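Local coordinates for protein tryptophan halogenase (Shewanella frigidimarina, PDB 2PYX) that probably halogenates tryptophan or a related substrate using bound FAD, as a member of the flavin-dependent tryptophan halogenase family, at residues A[80-90]-A[166-177]. Residues are numbered along the deposited sequence; the frame is centred on the assembly and turned at random. Where two conformers were deposited one is given.
Sequences FIRQCDASFKQ and NNYGYHLNAAKF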
loop_
_atom_site.group_PDB
_atom_site.type_symbol
_atom_site.label_atom_id
_atom_site.label_comp_id
_atom_site.label_asym_id
_atom_site.label_seq_id
_atom_site.Cartn_x
_atom_site.Cartn_y
_atom_site.Cartn_z
ATOM N N PHE A 80 -12.266 2.367 14.447
ATOM C CA PHE A 80 -11.847 2.134 13.067
ATOM C C PHE A 80 -12.343 0.792 12.524
ATOM O O PHE A 80 -12.946 0.698 11.442
ATOM C CB PHE A 80 -10.305 2.233 12.972
ATOM C CG PHE A 80 -9.754 1.769 11.651
ATOM C CD1 PHE A 80 -9.861 2.563 10.514
ATOM C CD2 PHE A 80 -9.139 0.524 11.528
ATOM C CE1 PHE A 80 -9.393 2.116 9.291
ATOM C CE2 PHE A 80 -8.673 0.086 10.314
ATOM C CZ PHE A 80 -8.786 0.874 9.188
ATOM N N ILE A 81 -12.051 -0.276 13.259
ATOM C CA ILE A 81 -12.408 -1.622 12.820
ATOM C C ILE A 81 -13.920 -1.756 12.645
ATOM O O ILE A 81 -14.405 -2.302 11.648
ATOM C CB ILE A 81 -11.842 -2.701 13.799
ATOM C CG1 ILE A 81 -10.327 -2.754 13.669
ATOM C CG2 ILE A 81 -12.450 -4.084 13.537
ATOM C CD1 ILE A 81 -9.636 -3.643 14.701
ATOM N N ARG A 82 -14.657 -1.217 13.615
ATOM C CA ARG A 82 -16.097 -1.340 13.611
ATOM C C ARG A 82 -16.702 -0.536 12.475
ATOM O O ARG A 82 -17.588 -1.020 11.790
ATOM C CB ARG A 82 -16.652 -0.887 14.959
ATOM C CG ARG A 82 -16.299 -1.864 16.144
ATOM C CD ARG A 82 -16.533 -1.241 17.517
ATOM N NE ARG A 82 -16.153 -2.113 18.646
ATOM C CZ ARG A 82 -15.952 -1.676 19.894
ATOM N NH1 ARG A 82 -16.082 -0.385 20.182
ATOM N NH2 ARG A 82 -15.620 -2.513 20.869
ATOM N N GLN A 83 -16.219 0.678 12.262
ATOM C CA GLN A 83 -16.848 1.607 11.313
ATOM C C GLN A 83 -16.406 1.440 9.854
ATOM O O GLN A 83 -17.094 1.885 8.927
ATOM C CB GLN A 83 -16.653 3.039 11.804
ATOM C CG GLN A 83 -17.414 3.274 13.108
ATOM C CD GLN A 83 -17.075 4.599 13.767
ATOM O OE1 GLN A 83 -16.854 5.600 13.090
ATOM N NE2 GLN A 83 -17.024 4.604 15.100
ATOM N N CYS A 84 -15.248 0.812 9.638
ATOM C CA CYS A 84 -14.672 0.736 8.297
ATOM C C CYS A 84 -14.692 -0.670 7.702
ATOM O O CYS A 84 -13.997 -0.929 6.705
ATOM C CB CYS A 84 -13.239 1.293 8.320
ATOM S SG CYS A 84 -13.223 2.991 8.920
ATOM N N ASP A 85 -15.458 -1.565 8.322
ATOM C CA ASP A 85 -15.552 -2.958 7.887
ATOM C C ASP A 85 -14.159 -3.552 7.712
ATOM O O ASP A 85 -13.857 -4.160 6.701
ATOM C CB ASP A 85 -16.366 -3.055 6.585
ATOM C CG ASP A 85 -16.882 -4.466 6.302
ATOM O OD1 ASP A 85 -16.816 -5.332 7.195
ATOM O OD2 ASP A 85 -17.372 -4.697 5.179
ATOM N N ALA A 86 -13.321 -3.377 8.712
ATOM C CA ALA A 86 -11.918 -3.766 8.586
ATOM C C ALA A 86 -11.620 -5.163 9.132
ATOM O O ALA A 86 -12.313 -5.674 10.019
ATOM C CB ALA A 86 -11.047 -2.768 9.295
ATOM N N SER A 87 -10.600 -5.784 8.547
ATOM C CA SER A 87 -9.993 -6.994 9.088
ATOM C C SER A 87 -8.471 -6.797 9.088
ATOM O O SER A 87 -7.942 -5.819 8.524
ATOM C CB SER A 87 -10.389 -8.233 8.277
ATOM O OG SER A 87 -9.968 -9.428 8.918
ATOM N N PHE A 88 -7.744 -7.718 9.729
ATOM C CA PHE A 88 -6.292 -7.632 9.847
ATOM C C PHE A 88 -5.632 -8.250 8.655
ATOM O O PHE A 88 -5.973 -9.358 8.271
ATOM C CB PHE A 88 -5.819 -8.345 11.120
ATOM C CG PHE A 88 -6.510 -7.853 12.348
ATOM C CD1 PHE A 88 -6.192 -6.622 12.894
ATOM C CD2 PHE A 88 -7.518 -8.593 12.919
ATOM C CE1 PHE A 88 -6.874 -6.171 14.016
ATOM C CE2 PHE A 88 -8.205 -8.131 14.025
ATOM C CZ PHE A 88 -7.881 -6.930 14.563
ATOM N N LYS A 89 -4.632 -7.550 8.116
ATOM C CA LYS A 89 -3.845 -8.040 6.979
ATOM C C LYS A 89 -2.401 -8.246 7.442
ATOM O O LYS A 89 -1.783 -7.318 7.941
ATOM C CB LYS A 89 -3.877 -7.005 5.857
ATOM C CG LYS A 89 -2.954 -7.301 4.694
ATOM C CD LYS A 89 -2.929 -6.166 3.692
ATOM C CE LYS A 89 -1.858 -6.392 2.662
ATOM N NZ LYS A 89 -1.683 -5.145 1.860
ATOM N N GLN A 90 -1.857 -9.438 7.249
ATOM C CA GLN A 90 -0.502 -9.795 7.670
ATOM C C GLN A 90 0.512 -9.962 6.550
ATOM O O GLN A 90 1.652 -10.375 6.786
ATOM C CB GLN A 90 -0.551 -11.056 8.546
ATOM C CG GLN A 90 -1.214 -10.769 9.870
ATOM C CD GLN A 90 -1.182 -11.970 10.770
ATOM O OE1 GLN A 90 -0.126 -12.349 11.290
ATOM N NE2 GLN A 90 -2.339 -12.601 10.931
ATOM N N ASN A 166 2.360 -10.168 15.938
ATOM C CA ASN A 166 3.061 -10.106 14.652
ATOM C C ASN A 166 2.559 -8.865 13.899
ATOM O O ASN A 166 1.390 -8.522 14.008
ATOM C CB ASN A 166 2.809 -11.339 13.794
ATOM C CG ASN A 166 3.712 -12.495 14.144
ATOM O OD1 ASN A 166 4.911 -12.331 14.313
ATOM N ND2 ASN A 166 3.143 -13.688 14.182
ATOM N N ASN A 167 3.435 -8.190 13.166
ATOM C CA ASN A 167 3.071 -6.901 12.542
ATOM C C ASN A 167 1.937 -7.074 11.549
ATOM O O ASN A 167 1.845 -8.095 10.849
ATOM C CB ASN A 167 4.277 -6.255 11.841
ATOM C CG ASN A 167 4.184 -4.726 11.738
ATOM O OD1 ASN A 167 3.215 -4.126 12.188
ATOM N ND2 ASN A 167 5.220 -4.102 11.189
ATOM N N TYR A 168 1.099 -6.055 11.481
ATOM C CA TYR A 168 -0.096 -6.103 10.675
ATOM C C TYR A 168 -0.487 -4.741 10.162
ATOM O O TYR A 168 -0.154 -3.721 10.753
ATOM C CB TYR A 168 -1.273 -6.714 11.443
ATOM C CG TYR A 168 -1.840 -5.892 12.576
ATOM C CD1 TYR A 168 -1.313 -5.990 13.873
ATOM C CD2 TYR A 168 -2.922 -5.046 12.390
ATOM C CE1 TYR A 168 -1.828 -5.254 14.908
ATOM C CE2 TYR A 168 -3.445 -4.310 13.420
ATOM C CZ TYR A 168 -2.891 -4.393 14.685
ATOM O OH TYR A 168 -3.437 -3.653 15.725
ATOM N N GLY A 169 -1.147 -4.768 9.002
ATOM C CA GLY A 169 -1.974 -3.662 8.517
ATOM C C GLY A 169 -3.420 -4.138 8.434
ATOM O O GLY A 169 -3.842 -5.038 9.163
ATOM N N TYR A 170 -4.169 -3.557 7.507
ATOM C CA TYR A 170 -5.594 -3.817 7.406
ATOM C C TYR A 170 -6.086 -4.091 5.983
ATOM O O TYR A 170 -5.483 -3.675 5.001
ATOM C CB TYR A 170 -6.402 -2.639 7.956
ATOM C CG TYR A 170 -5.998 -2.202 9.357
ATOM C CD1 TYR A 170 -6.518 -2.837 10.480
ATOM C CD2 TYR A 170 -5.128 -1.136 9.529
ATOM C CE1 TYR A 170 -6.167 -2.419 11.758
ATOM C CE2 TYR A 170 -4.746 -0.722 10.787
ATOM C CZ TYR A 170 -5.279 -1.367 11.899
ATOM O OH TYR A 170 -4.921 -0.932 13.156
ATOM N N HIS A 171 -7.222 -4.778 5.920
ATOM C CA HIS A 171 -8.145 -4.692 4.790
ATOM C C HIS A 171 -9.305 -3.816 5.261
ATOM O O HIS A 171 -9.780 -3.991 6.391
ATOM C CB HIS A 171 -8.678 -6.073 4.428
ATOM C CG HIS A 171 -7.632 -7.032 3.964
ATOM N ND1 HIS A 171 -7.515 -8.312 4.469
ATOM C CD2 HIS A 171 -6.678 -6.915 3.008
ATOM C CE1 HIS A 171 -6.515 -8.926 3.858
ATOM N NE2 HIS A 171 -5.991 -8.100 2.967
ATOM N N LEU A 172 -9.761 -2.903 4.407
ATOM C CA LEU A 172 -10.782 -1.935 4.817
ATOM C C LEU A 172 -11.680 -1.534 3.656
ATOM O O LEU A 172 -11.335 -1.752 2.501
ATOM C CB LEU A 172 -10.120 -0.690 5.452
ATOM C CG LEU A 172 -9.095 0.101 4.607
ATOM C CD1 LEU A 172 -9.718 1.067 3.574
ATOM C CD2 LEU A 172 -8.130 0.908 5.484
ATOM N N ASN A 173 -12.822 -0.950 3.998
ATOM C CA ASN A 173 -13.703 -0.285 3.019
ATOM C C ASN A 173 -13.265 1.186 2.954
ATOM O O ASN A 173 -13.402 1.925 3.943
ATOM C CB ASN A 173 -15.146 -0.419 3.511
ATOM C CG ASN A 173 -16.164 0.299 2.630
ATOM O OD1 ASN A 173 -15.958 1.434 2.182
ATOM N ND2 ASN A 173 -17.334 -0.346 2.458
ATOM N N ALA A 174 -12.711 1.611 1.837
ATOM C CA ALA A 174 -12.150 2.969 1.750
ATOM C C ALA A 174 -13.168 4.091 1.904
ATOM O O ALA A 174 -12.861 5.158 2.468
ATOM C CB ALA A 174 -11.364 3.157 0.468
ATOM N N ALA A 175 -14.370 3.889 1.372
ATOM C CA ALA A 175 -15.385 4.929 1.482
ATOM C C ALA A 175 -15.789 5.121 2.951
ATOM O O ALA A 175 -15.980 6.242 3.429
ATOM C CB ALA A 175 -16.608 4.601 0.649
ATOM N N LYS A 176 -15.938 4.023 3.669
ATOM C CA LYS A 176 -16.275 4.114 5.088
ATOM C C LYS A 176 -15.147 4.761 5.891
ATOM O O LYS A 176 -15.380 5.534 6.819
ATOM C CB LYS A 176 -16.639 2.743 5.670
ATOM C CG LYS A 176 -17.978 2.220 5.153
ATOM C CD LYS A 176 -18.316 0.863 5.687
ATOM C CE LYS A 176 -19.671 0.400 5.150
ATOM N NZ LYS A 176 -20.291 -0.586 6.076
ATOM N N PHE A 177 -13.908 4.483 5.488
ATOM C CA PHE A 177 -12.755 5.111 6.114
ATOM C C PHE A 177 -12.750 6.629 5.869
ATOM O O PHE A 177 -12.570 7.404 6.784
ATOM C CB PHE A 177 -11.473 4.419 5.602
ATOM C CG PHE A 177 -10.180 4.846 6.273
ATOM C CD1 PHE A 177 -10.140 5.302 7.585
ATOM C CD2 PHE A 177 -8.984 4.694 5.581
ATOM C CE1 PHE A 177 -8.927 5.673 8.178
ATOM C CE2 PHE A 177 -7.771 5.046 6.186
ATOM C CZ PHE A 177 -7.766 5.536 7.467
HETATM O O HOH W 1 -17.662 5.253 8.307
HETATM O O HOH W 2 -17.768 -3.008 3.358
HETATM O O HOH W 3 -8.131 -10.168 6.795
HETATM O O HOH W 4 0.189 -13.878 13.572
#
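Lys89 lies across the imidazole of His171, and its chain can be followed outward. CB sits over the ring centre in a CH-pi contact, 3.8 Å from the His171 centroid; CG, set anti to the backbone N (chi1 172°), passes 3.6 Å from His171 NE2, and CD still touches that nitrogen before the extended chain carries CE past the ring and NZ on to a hydrogen bond with Thr62 O. Lysine suits the place because its methylenes can cover a ring while its terminal nitrogen reaches farther on; Lys89 is the predicted active-site residue, consistent with the role of the corresponding lysine in flavin-dependent tryptophan halogenases. His171 is in turn held by Thr274 at NE2, while a water in the plane of the ring lies 3.0 Å from His171 ND1.

The backbones beneath form an antiparallel ladder between strands 87-89 and 169-172, within a mixed sheet of the halogenase fold. Ser87 and His171 make a hydrogen-bonded pair, as do Lys89 and Gly169, where Lys89 N meets Gly169 O at 2.8 Å in a nearly straight bond.

Tyr170 and Phe88, alternating along the strands with His171, Ser87 and Lys89, project from the ladder to meet Phe80 and Tyr168. Phe80, from helix 77-83, drives CE2 3.5 Å above the centre of the Tyr170 ring, planes at 65°, and turns its CE1 edge to the face of Phe177, making two edge-to-face contacts. Tyrosine combines that face with a hydroxyl for Glu77; with an alanine here, the edge of Phe80 is likely to lose the aromatic face it points at, and Glu77 one of its two tyrosine hydroxyls. Tyr168, whose hydroxyl also reaches Glu77, takes the edge of Phe88 on its face, planes at 88°. At the far end, Asn173 is the N-cap of helix 174-187, a place suited to its short carbonyl-bearing side chain: OD1 accepts from Lys176 N, and its own N donates to Cys84 O at 3.0 Å.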